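PDB 3R6D: NAD-dependent epimerase/dehydratase from Veillonella parvula DSM 2008, which probably binds an NAD(P) cofactor in its Rossmann-type domain and may act as an epimerase or dehydratase. Local coordinates for residues A23-Y28 against A188-L193; Y28-I33 against H51-V56; A109-E114 against G134-R139; Y149-L154 against R203-V208. All coordinates share one frame; numbering follows the deposited sequence. Where two conformers were deposited one is given.

Overall arrangement
The four contacts are spread along one Rossmann-like alpha/beta chain built on a largely parallel sheet. Contacts 1 and 2 sit at one end, their centres about 12 Å apart, and share Tyr28, where helix 22-28 runs into the loop before strand 33-37. Contacts 3 and 4 lie across the chain's centre from contact 2, centres about 11 Å apart, and touch through Ala109 N with Leu154 O and the Glu114-Arg153 salt bridge. Contact 1 joins helix 22-28 to helix 182-193, which packs on strand 148-158 of contact 4. Contacts 2, 3 and 4 come in series; contact 1 opens before contact 2 and closes between the two segments of contact 4, bringing a late helix beside the first.

Contact 1 of 4, residues A23-Y28 against A188-L193; sequences ATLLTY and AIFDIL
The backbone hydrogen bond from Tyr28 N to Thr24 O, 2.9 Å long, ties together two residues of helix 22-28 that both lean on the ring of Phe190 in helix 182-193. No hydrogen bond passes between the two helices; the join is made by side chains. The short segments are 11.0 Å apart at closest approach and cross at -52°, and Phe190 is the largest contributor to the contact. Its CG stands opposite the backbone N (chi1 178°), which carries the ring out toward Thr24, Leu25 and Tyr28. The leading atom, CE1, meets Tyr28 CB at 3.7 Å. Of the Tyr28 side chain, CB makes the contact; the ring turns off to another side, where Thr27 CG2 lies over its centre. At the neighbouring corner of the Phe190 ring, CD1 has Leu25 CD2 at 4.3 Å and, obliquely, Thr24 OG1 at 4.2 Å, a hydroxyl hydrogen-bonded to Leu21 O. That same Leu25 methyl reaches on to Leu193 CD1, 4.1 Å away, where the two leucine side chains cross at about a right angle. Leu25 thus bridges two residues of the opposing helix that lie three positions apart. The Phe190 ring also stacks with His194, four residues on in the chain, and touches Thr29 just past the end of helix 22-28. Beneath this contact, Ile189 and Leu193 press onto strand 76-79, Leu193 and Ile192 onto strand 102-108, and Ile189 and Ile192 onto strand 148-158, so helix 182-193 lies on the sheet beside the first helix of the Rossmann fold.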
loop_
_atom_site.group_PDB
_atom_site.type_symbol
_atom_site.label_atom_id
_atom_site.label_comp_id
_atom_site.label_asym_id
_atom_site.label_seq_id
_atom_site.Cartn_x
_atom_site.Cartn_y
_atom_site.Cartn_z
ATOM N N ALA A 23 -9.048 6.645 7.556
ATOM C CA ALA A 23 -10.206 7.530 7.627
ATOM C C ALA A 23 -11.335 7.059 6.729
ATOM O O ALA A 23 -12.497 7.028 7.144
ATOM C CB ALA A 23 -9.824 8.977 7.336
ATOM N N THR A 24 -11.029 6.649 5.483
ATOM C CA THR A 24 -12.106 6.198 4.593
ATOM C C THR A 24 -12.753 4.927 5.095
ATOM O O THR A 24 -13.958 4.750 4.916
ATOM C CB THR A 24 -11.675 6.003 3.115
ATOM O OG1 THR A 24 -11.170 4.672 2.882
ATOM C CG2 THR A 24 -10.705 7.022 2.714
ATOM N N LEU A 25 -11.964 4.024 5.673
ATOM C CA LEU A 25 -12.554 2.792 6.190
ATOM C C LEU A 25 -13.432 3.081 7.411
ATOM O O LEU A 25 -14.429 2.401 7.620
ATOM C CB LEU A 25 -11.485 1.746 6.470
ATOM C CG LEU A 25 -10.691 1.250 5.243
ATOM C CD1 LEU A 25 -9.629 0.249 5.686
ATOM C CD2 LEU A 25 -11.584 0.663 4.152
ATOM N N LEU A 26 -13.052 4.050 8.233
ATOM C CA LEU A 26 -13.919 4.388 9.347
ATOM C C LEU A 26 -15.219 5.014 8.860
ATOM O O LEU A 26 -16.284 4.681 9.386
ATOM C CB LEU A 26 -13.198 5.331 10.318
ATOM C CG LEU A 26 -12.020 4.697 11.083
ATOM C CD1 LEU A 26 -11.239 5.755 11.814
ATOM C CD2 LEU A 26 -12.556 3.599 12.031
ATOM N N THR A 27 -15.136 5.927 7.895
ATOM C CA THR A 27 -16.318 6.661 7.439
ATOM C C THR A 27 -17.260 5.777 6.622
ATOM O O THR A 27 -18.495 5.866 6.776
ATOM C CB THR A 27 -15.899 7.879 6.624
ATOM O OG1 THR A 27 -15.139 8.730 7.490
ATOM C CG2 THR A 27 -17.113 8.659 6.116
ATOM N N TYR A 28 -16.710 4.897 5.781
ATOM C CA TYR A 28 -17.471 4.276 4.720
ATOM C C TYR A 28 -17.603 2.762 4.860
ATOM O O TYR A 28 -18.178 2.140 3.966
ATOM C CB TYR A 28 -16.879 4.604 3.314
ATOM C CG TYR A 28 -16.976 6.086 3.017
ATOM C CD1 TYR A 28 -18.230 6.703 2.798
ATOM C CD2 TYR A 28 -15.844 6.884 3.004
ATOM C CE1 TYR A 28 -18.322 8.061 2.556
ATOM C CE2 TYR A 28 -15.930 8.255 2.711
ATOM C CZ TYR A 28 -17.178 8.829 2.508
ATOM O OH TYR A 28 -17.282 10.197 2.253
ATOM N N ALA A 188 -8.912 3.364 -4.955
ATOM C CA ALA A 188 -8.594 2.064 -5.554
ATOM C C ALA A 188 -8.482 0.961 -4.478
ATOM O O ALA A 188 -9.008 -0.133 -4.663
ATOM C CB ALA A 188 -7.311 2.148 -6.383
ATOM N N ILE A 189 -7.815 1.264 -3.355
ATOM C CA ILE A 189 -7.697 0.267 -2.275
ATOM C C ILE A 189 -9.083 -0.094 -1.731
ATOM O O ILE A 189 -9.423 -1.263 -1.547
ATOM C CB ILE A 189 -6.760 0.746 -1.147
ATOM C CG1 ILE A 189 -5.338 1.014 -1.687
ATOM C CG2 ILE A 189 -6.769 -0.230 -0.001
ATOM C CD1 ILE A 189 -4.574 1.961 -0.798
ATOM N N PHE A 190 -9.914 0.929 -1.501
ATOM C CA PHE A 190 -11.280 0.710 -1.045
ATOM C C PHE A 190 -11.996 -0.241 -2.012
ATOM O O PHE A 190 -12.662 -1.197 -1.604
ATOM C CB PHE A 190 -11.984 2.065 -0.966
ATOM C CG PHE A 190 -13.423 1.988 -0.543
ATOM C CD1 PHE A 190 -13.784 2.180 0.786
ATOM C CD2 PHE A 190 -14.411 1.735 -1.481
ATOM C CE1 PHE A 190 -15.137 2.138 1.178
ATOM C CE2 PHE A 190 -15.754 1.654 -1.100
ATOM C CZ PHE A 190 -16.100 1.865 0.225
ATOM N N ASP A 191 -11.877 0.051 -3.308
ATOM C CA ASP A 191 -12.584 -0.744 -4.325
ATOM C C ASP A 191 -12.087 -2.194 -4.313
ATOM O O ASP A 191 -12.897 -3.126 -4.405
ATOM C CB ASP A 191 -12.424 -0.122 -5.696
ATOM C CG ASP A 191 -13.187 1.189 -5.841
ATOM O OD1 ASP A 191 -14.092 1.447 -5.019
ATOM O OD2 ASP A 191 -12.899 1.974 -6.774
ATOM N N ILE A 192 -10.776 -2.405 -4.143
ATOM C CA ILE A 192 -10.256 -3.761 -4.058
ATOM C C ILE A 192 -10.849 -4.520 -2.873
ATOM O O ILE A 192 -11.180 -5.719 -2.963
ATOM C CB ILE A 192 -8.725 -3.708 -4.029
ATOM C CG1 ILE A 192 -8.211 -3.237 -5.389
ATOM C CG2 ILE A 192 -8.130 -5.056 -3.670
ATOM C CD1 ILE A 192 -6.738 -2.874 -5.416
ATOM N N LEU A 193 -10.965 -3.828 -1.734
ATOM C CA LEU A 193 -11.522 -4.431 -0.519
ATOM C C LEU A 193 -13.018 -4.747 -0.605
ATOM O O LEU A 193 -13.542 -5.455 0.237
ATOM C CB LEU A 193 -11.255 -3.531 0.688
ATOM C CG LEU A 193 -9.785 -3.425 1.132
ATOM C CD1 LEU A 193 -9.577 -2.232 2.060
ATOM C CD2 LEU A 193 -9.308 -4.741 1.754
#

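Contact 2 of 4, residues Y28-I33 against H51-V56; sequences YTDMHI and HERVTV
Arg53, within the type I turn from His51 to Val54, reaches across to Thr29, Asp30, Met31 and His32. At the start of the turn His51 ND1 takes the Arg53 N-H at 2.9 Å, in the plane of the imidazole. The Arg53 chain then runs out over His32: CG sits above the centre of that ring, 4.0 Å from the centroid, a CH-pi contact. A bend at chi3 (-70°) turns the guanidinium back toward the loop, and NH1 gives an almost straight bond to Met31 O (2.9 Å) lying in the guanidinium plane. NH2 bonds to Leu26 O of helix 22-28. Asp30 OD1 lies over one guanidinium face; this salt bridge is one of charges alone, and doubtful because Asp30 has two conformers. Arg53 O receives Ile33 N at 2.8 Å, starting the parallel ladder. Val54 pairs with Ile33, its CA-H facing Ile33 O at 3.3 Å. Thr55 N bonds to that same carbonyl at 2.9 Å, and a water links the carbonyl to Thr55 OG1. Ile33 touches Leu25 and Leu26 of helix 22-28 and Ile8 and Ile10 of strand 8-11; strand 33-37 lies between strands 8-11 and 54-58 in the Rossmann sheet.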
loop_
_atom_site.group_PDB
_atom_site.type_symbol
_atom_site.label_atom_id
_atom_site.label_comp_id
_atom_site.label_asym_id
_atom_site.label_seq_id
_atom_site.Cartn_x
_atom_site.Cartn_y
_atom_site.Cartn_z
ATOM N N TYR A 28 -16.710 4.897 5.781
ATOM C CA TYR A 28 -17.471 4.276 4.720
ATOM C C TYR A 28 -17.603 2.762 4.860
ATOM O O TYR A 28 -18.178 2.140 3.966
ATOM C CB TYR A 28 -16.879 4.604 3.314
ATOM C CG TYR A 28 -16.976 6.086 3.017
ATOM C CD1 TYR A 28 -18.230 6.703 2.798
ATOM C CD2 TYR A 28 -15.844 6.884 3.004
ATOM C CE1 TYR A 28 -18.322 8.061 2.556
ATOM C CE2 TYR A 28 -15.930 8.255 2.711
ATOM C CZ TYR A 28 -17.178 8.829 2.508
ATOM O OH TYR A 28 -17.282 10.197 2.253
ATOM N N THR A 29 -17.064 2.185 5.940
ATOM C CA THR A 29 -17.254 0.757 6.214
ATOM C C THR A 29 -17.464 0.520 7.708
ATOM O O THR A 29 -17.301 1.435 8.516
ATOM C CB THR A 29 -16.011 -0.092 5.764
ATOM O OG1 THR A 29 -14.995 -0.046 6.767
ATOM C CG2 THR A 29 -15.458 0.313 4.414
ATOM N N ASP A 30 -17.809 -0.707 8.097
ATOM C CA ASP A 30 -17.838 -1.027 9.530
ATOM C C ASP A 30 -16.615 -1.878 9.920
ATOM O O ASP A 30 -16.669 -2.624 10.885
ATOM C CB ASP A 30 -19.164 -1.705 9.940
ATOM C CG ASP A 30 -19.462 -1.589 11.437
ATOM O OD1 ASP A 30 -19.260 -0.515 12.051
ATOM O OD2 ASP A 30 -19.958 -2.584 12.005
HETATM N N MSE A 31 -15.512 -1.758 9.174
HETATM C CA MSE A 31 -14.313 -2.528 9.490
HETATM C C MSE A 31 -13.716 -2.146 10.827
HETATM O O MSE A 31 -13.792 -0.989 11.272
HETATM C CB MSE A 31 -13.262 -2.390 8.382
HETATM C CG MSE A 31 -13.739 -2.995 7.054
HETATM SE SE MSE A 31 -12.475 -2.926 5.614
HETATM C CE MSE A 31 -11.389 -3.959 6.349
ATOM N N HIS A 32 -13.092 -3.129 11.450
ATOM C CA HIS A 32 -12.347 -2.950 12.674
ATOM C C HIS A 32 -10.867 -2.919 12.316
ATOM O O HIS A 32 -10.364 -3.829 11.643
ATOM C CB HIS A 32 -12.662 -4.089 13.619
ATOM C CG HIS A 32 -14.011 -3.983 14.250
ATOM N ND1 HIS A 32 -15.205 -3.937 13.553
ATOM C CD2 HIS A 32 -14.337 -3.837 15.550
ATOM C CE1 HIS A 32 -16.211 -3.840 14.418
ATOM N NE2 HIS A 32 -15.710 -3.782 15.632
ATOM N N ILE A 33 -10.180 -1.876 12.768
ATOM C CA ILE A 33 -8.863 -1.539 12.261
ATOM C C ILE A 33 -7.831 -1.627 13.381
ATOM O O ILE A 33 -7.991 -1.012 14.443
ATOM C CB ILE A 33 -8.855 -0.120 11.660
ATOM C CG1 ILE A 33 -9.929 0.023 10.581
ATOM C CG2 ILE A 33 -7.483 0.235 11.112
ATOM C CD1 ILE A 33 -10.164 1.427 10.028
ATOM N N HIS A 51 -11.226 6.773 17.806
ATOM C CA HIS A 51 -12.410 6.075 17.276
ATOM C C HIS A 51 -12.499 4.660 17.865
ATOM O O HIS A 51 -11.489 3.953 17.965
ATOM C CB HIS A 51 -12.299 5.983 15.742
ATOM C CG HIS A 51 -13.580 5.585 15.077
ATOM N ND1 HIS A 51 -14.151 4.327 15.206
ATOM C CD2 HIS A 51 -14.437 6.316 14.328
ATOM C CE1 HIS A 51 -15.293 4.302 14.532
ATOM N NE2 HIS A 51 -15.481 5.495 13.978
ATOM N N GLU A 52 -13.708 4.247 18.231
ATOM C CA GLU A 52 -13.910 2.924 18.872
ATOM C C GLU A 52 -13.474 1.718 18.005
ATOM O O GLU A 52 -13.195 0.623 18.553
ATOM C CB GLU A 52 -15.366 2.738 19.306
ATOM C CG GLU A 52 -16.348 2.752 18.174
ATOM C CD GLU A 52 -17.787 2.540 18.618
ATOM O OE1 GLU A 52 -18.051 2.412 19.849
ATOM O OE2 GLU A 52 -18.663 2.492 17.724
ATOM N N ARG A 53 -13.448 1.891 16.686
ATOM C CA ARG A 53 -13.057 0.781 15.813
ATOM C C ARG A 53 -11.559 0.753 15.506
ATOM O O ARG A 53 -11.111 -0.045 14.682
ATOM C CB ARG A 53 -13.912 0.762 14.547
ATOM C CG ARG A 53 -15.266 0.095 14.788
ATOM C CD ARG A 53 -16.088 -0.031 13.508
ATOM N NE ARG A 53 -16.590 1.253 12.995
ATOM C CZ ARG A 53 -16.341 1.818 11.809
ATOM N NH1 ARG A 53 -15.499 1.275 10.903
ATOM N NH2 ARG A 53 -16.942 2.972 11.530
ATOM N N VAL A 54 -10.757 1.565 16.191
ATOM C CA VAL A 54 -9.317 1.621 16.008
ATOM C C VAL A 54 -8.603 1.121 17.262
ATOM O O VAL A 54 -8.899 1.581 18.368
ATOM C CB VAL A 54 -8.854 3.065 15.700
ATOM C CG1 VAL A 54 -7.346 3.163 15.615
ATOM C CG2 VAL A 54 -9.496 3.531 14.379
ATOM N N THR A 55 -7.675 0.185 17.070
ATOM C CA THR A 55 -6.827 -0.349 18.111
ATOM C C THR A 55 -5.395 -0.066 17.707
ATOM O O THR A 55 -5.033 -0.348 16.567
ATOM C CB THR A 55 -7.037 -1.862 18.236
ATOM O OG1 THR A 55 -8.418 -2.117 18.532
ATOM C CG2 THR A 55 -6.150 -2.450 19.316
ATOM N N VAL A 56 -4.585 0.471 18.615
ATOM C CA VAL A 56 -3.143 0.709 18.384
ATOM C C VAL A 56 -2.315 -0.353 19.085
ATOM O O VAL A 56 -2.559 -0.620 20.286
ATOM C CB VAL A 56 -2.687 2.094 18.936
ATOM C CG1 VAL A 56 -1.135 2.249 18.906
ATOM C CG2 VAL A 56 -3.364 3.209 18.158
HETATM O O HOH W 1 -9.988 -2.309 16.338
#

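Contact 3 of 4, residues A109-E114 against G134-R139; sequences AGLSGE and GERQAR
Leu111 meets Arg136 and Arg139 inside the beta-alpha-beta crossover that leads from strand 102-108 through helix 129-144 to the parallel strand 148-158. Among the polar contacts, Leu111 O is the hub, receiving one direct bond and two waters. Arg139 NH1 donates to it at 3.0 Å, with an N-H...O angle of 149°. The oxygen lies in the guanidinium plane, yet the nitrogen stands well above the carbonyl plane, 65° out of it, so the arginine comes over the peptide and not along a lone pair. One water passes from Leu111 O to Arg136 NH2. A second links the same oxygen to both Arg136 NE and Arg139 NH2, so the two arginines, three residues apart on one helix face, share a solvent bridge to the loop. Van der Waals contact comes from the leucine's branches. CD1 rests on the helix backbone, 3.8 Å from Arg136 N, with Glu135 CB at 4.0 Å, while CD2 touches Arg136 NH2. Within the loop, the carboxylate of Glu114 folds back on the main chain: OE1 takes Ser112 N at 2.8 Å, and OE2 takes Gly110 N in a straight bond from above the carboxylate plane. These two bonds close the loop on itself around Leu111. Farther along, a third water lies 2.8 Å from Ser112 OG and accepts from Arg139 NH1 at the edge of the guanidinium.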
loop_
_atom_site.group_PDB
_atom_site.type_symbol
_atom_site.label_atom_id
_atom_site.label_comp_id
_atom_site.label_asym_id
_atom_site.label_seq_id
_atom_site.Cartn_x
_atom_site.Cartn_y
_atom_site.Cartn_z
ATOM N N ALA A 109 6.053 2.357 -8.973
ATOM C CA ALA A 109 6.111 2.117 -10.406
ATOM C C ALA A 109 7.534 2.395 -10.932
ATOM O O ALA A 109 8.253 3.244 -10.391
ATOM C CB ALA A 109 5.116 3.017 -11.111
ATOM N N GLY A 110 7.905 1.675 -11.983
ATOM C CA GLY A 110 9.157 1.878 -12.689
ATOM C C GLY A 110 10.169 0.772 -12.543
ATOM O O GLY A 110 11.185 0.796 -13.257
ATOM N N LEU A 111 9.902 -0.203 -11.662
ATOM C CA LEU A 111 10.821 -1.353 -11.409
ATOM C C LEU A 111 10.552 -2.613 -12.281
ATOM O O LEU A 111 11.238 -3.638 -12.135
ATOM C CB LEU A 111 10.792 -1.740 -9.940
ATOM C CG LEU A 111 11.029 -0.676 -8.893
ATOM C CD1 LEU A 111 10.967 -1.350 -7.525
ATOM C CD2 LEU A 111 12.373 0.049 -9.164
ATOM N N SER A 112 9.552 -2.562 -13.150
ATOM C CA SER A 112 9.222 -3.670 -14.074
ATOM C C SER A 112 9.355 -3.189 -15.513
ATOM O O SER A 112 8.678 -3.732 -16.435
ATOM C CB SER A 112 7.777 -4.130 -13.831
ATOM O OG SER A 112 7.613 -4.611 -12.498
ATOM N N GLY A 113 10.256 -2.227 -15.759
ATOM C CA GLY A 113 10.447 -1.688 -17.123
ATOM C C GLY A 113 9.221 -1.036 -17.727
ATOM O O GLY A 113 9.089 -0.952 -18.965
ATOM N N GLU A 114 8.308 -0.529 -16.895
ATOM C CA GLU A 114 7.019 -0.144 -17.423
ATOM C C GLU A 114 6.914 1.338 -17.799
ATOM O O GLU A 114 5.972 1.712 -18.500
ATOM C CB GLU A 114 5.864 -0.588 -16.477
ATOM C CG GLU A 114 5.721 0.159 -15.158
ATOM C CD GLU A 114 6.537 -0.385 -14.023
ATOM O OE1 GLU A 114 7.750 -0.655 -14.189
ATOM O OE2 GLU A 114 5.981 -0.483 -12.903
ATOM N N GLY A 134 16.054 -1.018 -2.218
ATOM C CA GLY A 134 15.261 -1.535 -1.108
ATOM C C GLY A 134 13.825 -1.842 -1.586
ATOM O O GLY A 134 13.256 -2.882 -1.223
ATOM N N GLU A 135 13.255 -0.948 -2.411
ATOM C CA GLU A 135 11.927 -1.237 -2.989
ATOM C C GLU A 135 11.941 -2.508 -3.840
ATOM O O GLU A 135 11.034 -3.351 -3.755
ATOM C CB GLU A 135 11.410 -0.047 -3.805
ATOM C CG GLU A 135 10.963 1.131 -2.936
ATOM C CD GLU A 135 9.495 1.134 -2.563
ATOM O OE1 GLU A 135 8.649 0.588 -3.302
ATOM O OE2 GLU A 135 9.206 1.734 -1.504
ATOM N N ARG A 136 12.993 -2.665 -4.652
ATOM C CA ARG A 136 13.101 -3.876 -5.448
ATOM C C ARG A 136 13.171 -5.155 -4.573
ATOM O O ARG A 136 12.494 -6.153 -4.853
ATOM C CB ARG A 136 14.315 -3.783 -6.387
ATOM C CG ARG A 136 14.401 -4.900 -7.349
ATOM C CD ARG A 136 15.559 -4.705 -8.299
ATOM N NE ARG A 136 15.291 -3.648 -9.265
ATOM C CZ ARG A 136 15.946 -2.490 -9.349
ATOM N NH1 ARG A 136 16.955 -2.227 -8.509
ATOM N NH2 ARG A 136 15.615 -1.615 -10.295
ATOM N N GLN A 137 14.006 -5.116 -3.524
ATOM C CA GLN A 137 14.166 -6.282 -2.667
ATOM C C GLN A 137 12.867 -6.614 -1.921
ATOM O O GLN A 137 12.510 -7.780 -1.838
ATOM C CB GLN A 137 15.336 -6.089 -1.697
ATOM C CG GLN A 137 16.703 -6.192 -2.425
ATOM C CD GLN A 137 17.924 -6.152 -1.513
ATOM O OE1 GLN A 137 17.953 -5.385 -0.562
ATOM N NE2 GLN A 137 18.967 -6.975 -1.828
ATOM N N ALA A 138 12.160 -5.598 -1.400
ATOM C CA ALA A 138 10.863 -5.813 -0.727
ATOM C C ALA A 138 9.821 -6.431 -1.651
ATOM O O ALA A 138 9.136 -7.394 -1.282
ATOM C CB ALA A 138 10.344 -4.511 -0.166
ATOM N N ARG A 139 9.788 -5.925 -2.892
ATOM C CA ARG A 139 8.912 -6.487 -3.896
ATOM C C ARG A 139 9.225 -7.952 -4.164
ATOM O O ARG A 139 8.329 -8.805 -4.162
ATOM C CB ARG A 139 9.024 -5.702 -5.189
ATOM C CG ARG A 139 8.292 -6.419 -6.307
ATOM C CD ARG A 139 8.811 -6.034 -7.625
ATOM N NE ARG A 139 10.132 -6.587 -7.884
ATOM C CZ ARG A 139 10.837 -6.224 -8.933
ATOM N NH1 ARG A 139 10.355 -5.312 -9.780
ATOM N NH2 ARG A 139 12.017 -6.786 -9.147
HETATM O O HOH W 2 14.198 -2.653 -12.520
HETATM O O HOH W 3 13.453 -5.090 -11.071
HETATM O O HOH W 4 7.676 -4.003 -9.740
#

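Contact 4 of 4, residues Y149-L154 against R203-V208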
loop_
_atom_site.group_PDB
_atom_site.type_symbol
_atom_site.label_atom_id
_atom_site.label_comp_id
_atom_site.label_asym_id
_atom_site.label_seq_id
_atom_site.Cartn_x
_atom_site.Cartn_y
_atom_site.Cartn_z
ATOM N N TYR A 149 -1.058 -11.900 -2.344
ATOM C CA TYR A 149 -0.662 -10.502 -2.368
ATOM C C TYR A 149 -1.302 -9.743 -3.503
ATOM O O TYR A 149 -1.551 -10.290 -4.598
ATOM C CB TYR A 149 0.876 -10.364 -2.425
ATOM C CG TYR A 149 1.489 -10.824 -3.727
ATOM C CD1 TYR A 149 1.532 -9.964 -4.821
ATOM C CD2 TYR A 149 2.056 -12.100 -3.864
ATOM C CE1 TYR A 149 2.076 -10.345 -6.035
ATOM C CE2 TYR A 149 2.623 -12.505 -5.073
ATOM C CZ TYR A 149 2.628 -11.606 -6.149
ATOM O OH TYR A 149 3.187 -11.943 -7.378
ATOM N N THR A 150 -1.493 -8.444 -3.258
ATOM C CA THR A 150 -1.647 -7.490 -4.359
ATOM C C THR A 150 -0.624 -6.389 -4.124
ATOM O O THR A 150 -0.658 -5.735 -3.060
ATOM C CB THR A 150 -3.052 -6.824 -4.381
ATOM O OG1 THR A 150 -4.085 -7.811 -4.199
ATOM C CG2 THR A 150 -3.240 -6.059 -5.678
ATOM N N ILE A 151 0.284 -6.200 -5.077
ATOM C CA ILE A 151 1.208 -5.077 -5.027
ATOM C C ILE A 151 0.591 -3.958 -5.829
ATOM O O ILE A 151 0.115 -4.183 -6.951
ATOM C CB ILE A 151 2.590 -5.487 -5.558
ATOM C CG1 ILE A 151 3.240 -6.523 -4.601
ATOM C CG2 ILE A 151 3.462 -4.244 -5.780
ATOM C CD1 ILE A 151 4.429 -7.223 -5.215
ATOM N N LEU A 152 0.574 -2.736 -5.273
ATOM C CA LEU A 152 0.124 -1.546 -6.002
ATOM C C LEU A 152 1.343 -0.742 -6.376
ATOM O O LEU A 152 2.050 -0.225 -5.508
ATOM C CB LEU A 152 -0.867 -0.726 -5.127
ATOM C CG LEU A 152 -2.113 -1.537 -4.701
ATOM C CD1 LEU A 152 -2.942 -0.633 -3.792
ATOM C CD2 LEU A 152 -2.889 -2.013 -5.889
ATOM N N ARG A 153 1.645 -0.687 -7.674
ATOM C CA ARG A 153 2.776 0.081 -8.179
ATOM C C ARG A 153 2.354 1.525 -8.408
ATOM O O ARG A 153 1.636 1.807 -9.365
ATOM C CB ARG A 153 3.321 -0.524 -9.478
ATOM C CG ARG A 153 3.968 -1.888 -9.294
ATOM C CD ARG A 153 4.331 -2.530 -10.613
ATOM N NE ARG A 153 3.172 -3.086 -11.293
ATOM C CZ ARG A 153 2.731 -2.725 -12.501
ATOM N NH1 ARG A 153 3.244 -1.656 -13.135
ATOM N NH2 ARG A 153 1.728 -3.404 -13.066
ATOM N N LEU A 154 2.750 2.420 -7.499
ATOM C CA LEU A 154 2.273 3.806 -7.567
ATOM C C LEU A 154 3.239 4.661 -8.323
ATOM O O LEU A 154 4.451 4.585 -8.098
ATOM C CB LEU A 154 2.066 4.386 -6.170
ATOM C CG LEU A 154 1.187 3.546 -5.220
ATOM C CD1 LEU A 154 0.909 4.328 -3.953
ATOM C CD2 LEU A 154 -0.140 3.141 -5.895
ATOM N N ARG A 203 -2.386 -12.420 -6.179
ATOM C CA ARG A 203 -0.966 -12.574 -6.532
ATOM C C ARG A 203 -0.675 -11.828 -7.821
ATOM O O ARG A 203 -0.059 -12.368 -8.740
ATOM C CB ARG A 203 -0.553 -14.039 -6.592
ATOM C CG ARG A 203 -0.720 -14.710 -5.242
ATOM C CD ARG A 203 -0.330 -16.192 -5.241
ATOM N NE ARG A 203 1.035 -16.461 -5.698
ATOM C CZ ARG A 203 2.154 -16.333 -4.969
ATOM N NH1 ARG A 203 2.116 -15.855 -3.738
ATOM N NH2 ARG A 203 3.344 -16.660 -5.494
ATOM N N THR A 204 -1.024 -10.552 -7.840
ATOM C CA THR A 204 -0.710 -9.700 -8.966
ATOM C C THR A 204 -0.123 -8.362 -8.499
ATOM O O THR A 204 -0.229 -7.989 -7.336
ATOM C CB THR A 204 -1.949 -9.456 -9.834
ATOM O OG1 THR A 204 -2.887 -8.751 -9.050
ATOM C CG2 THR A 204 -2.556 -10.741 -10.345
ATOM N N SER A 205 0.502 -7.675 -9.441
ATOM C CA SER A 205 1.107 -6.376 -9.233
ATOM C C SER A 205 0.508 -5.410 -10.236
ATOM O O SER A 205 0.702 -5.557 -11.450
ATOM C CB SER A 205 2.590 -6.474 -9.475
ATOM O OG SER A 205 3.140 -5.180 -9.305
ATOM N N ILE A 206 -0.240 -4.435 -9.720
ATOM C CA ILE A 206 -1.108 -3.588 -10.540
ATOM C C ILE A 206 -0.653 -2.133 -10.374
ATOM O O ILE A 206 -0.521 -1.652 -9.247
ATOM C CB ILE A 206 -2.590 -3.760 -10.073
ATOM C CG1 ILE A 206 -3.032 -5.233 -10.142
ATOM C CG2 ILE A 206 -3.557 -2.902 -10.903
ATOM C CD1 ILE A 206 -2.793 -5.925 -11.466
ATOM N N GLY A 207 -0.438 -1.425 -11.487
ATOM C CA GLY A 207 -0.108 -0.002 -11.410
ATOM C C GLY A 207 -1.357 0.832 -11.144
ATOM O O GLY A 207 -2.471 0.445 -11.544
ATOM N N VAL A 208 -1.176 1.969 -10.481
ATOM C CA VAL A 208 -2.288 2.886 -10.200
ATOM C C VAL A 208 -1.829 4.275 -10.644
ATOM O O VAL A 208 -0.837 4.795 -10.121
ATOM C CB VAL A 208 -2.687 2.888 -8.702
ATOM C CG1 VAL A 208 -3.967 3.690 -8.537
ATOM C CG2 VAL A 208 -2.927 1.483 -8.170
#
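Thr150 to Leu154 and Thr204 to Val208 pair as parallel strands, with hydrogen bonds alternating in direction along the ladder. Ile151 carries a bond on each side: its N donates to Thr204 O, and its O receives Ile206 N at 2.8 Å. Arg153 repeats the pattern with Ile206 O and Val208 N, while CA-H...O contacts fill the spaces between. At the entry, Thr204 N reaches Tyr149 O at 3.3 Å. Side-chain polar bonds centre on Arg153, which grips Ser205 side-on: NE to OG (2.9 Å) and NH2 to the main-chain O (2.9 Å, 171°). Both acceptors lie in the guanidinium plane, fixing its rotation. The bend at chi3 (-77°) lays one face of the group over Gly207 N; Gly207 has no side chain there, consistent with the close approach. The NH1 of Arg153 forms a salt bridge with Glu114. In the ring contact, Arg203 CA sits over the centre of Tyr149, 3.7 Å from the centroid, a CH-pi contact. Tyr149 CE2 lies over one face of the steeply turned Arg203 guanidinium, whose NH1 bonds Leu147 O and Ser145 O. Apolar packing joins Leu154 CD2 to Val208 CB at 3.8 Å, the two side chains lying alongside and pointing the same way. Strand 148-158 pairs through its other edge with strand 102-108; helix 182-193 covers the Leu152 and Leu154 face, and helix 129-144 the Ile151 face.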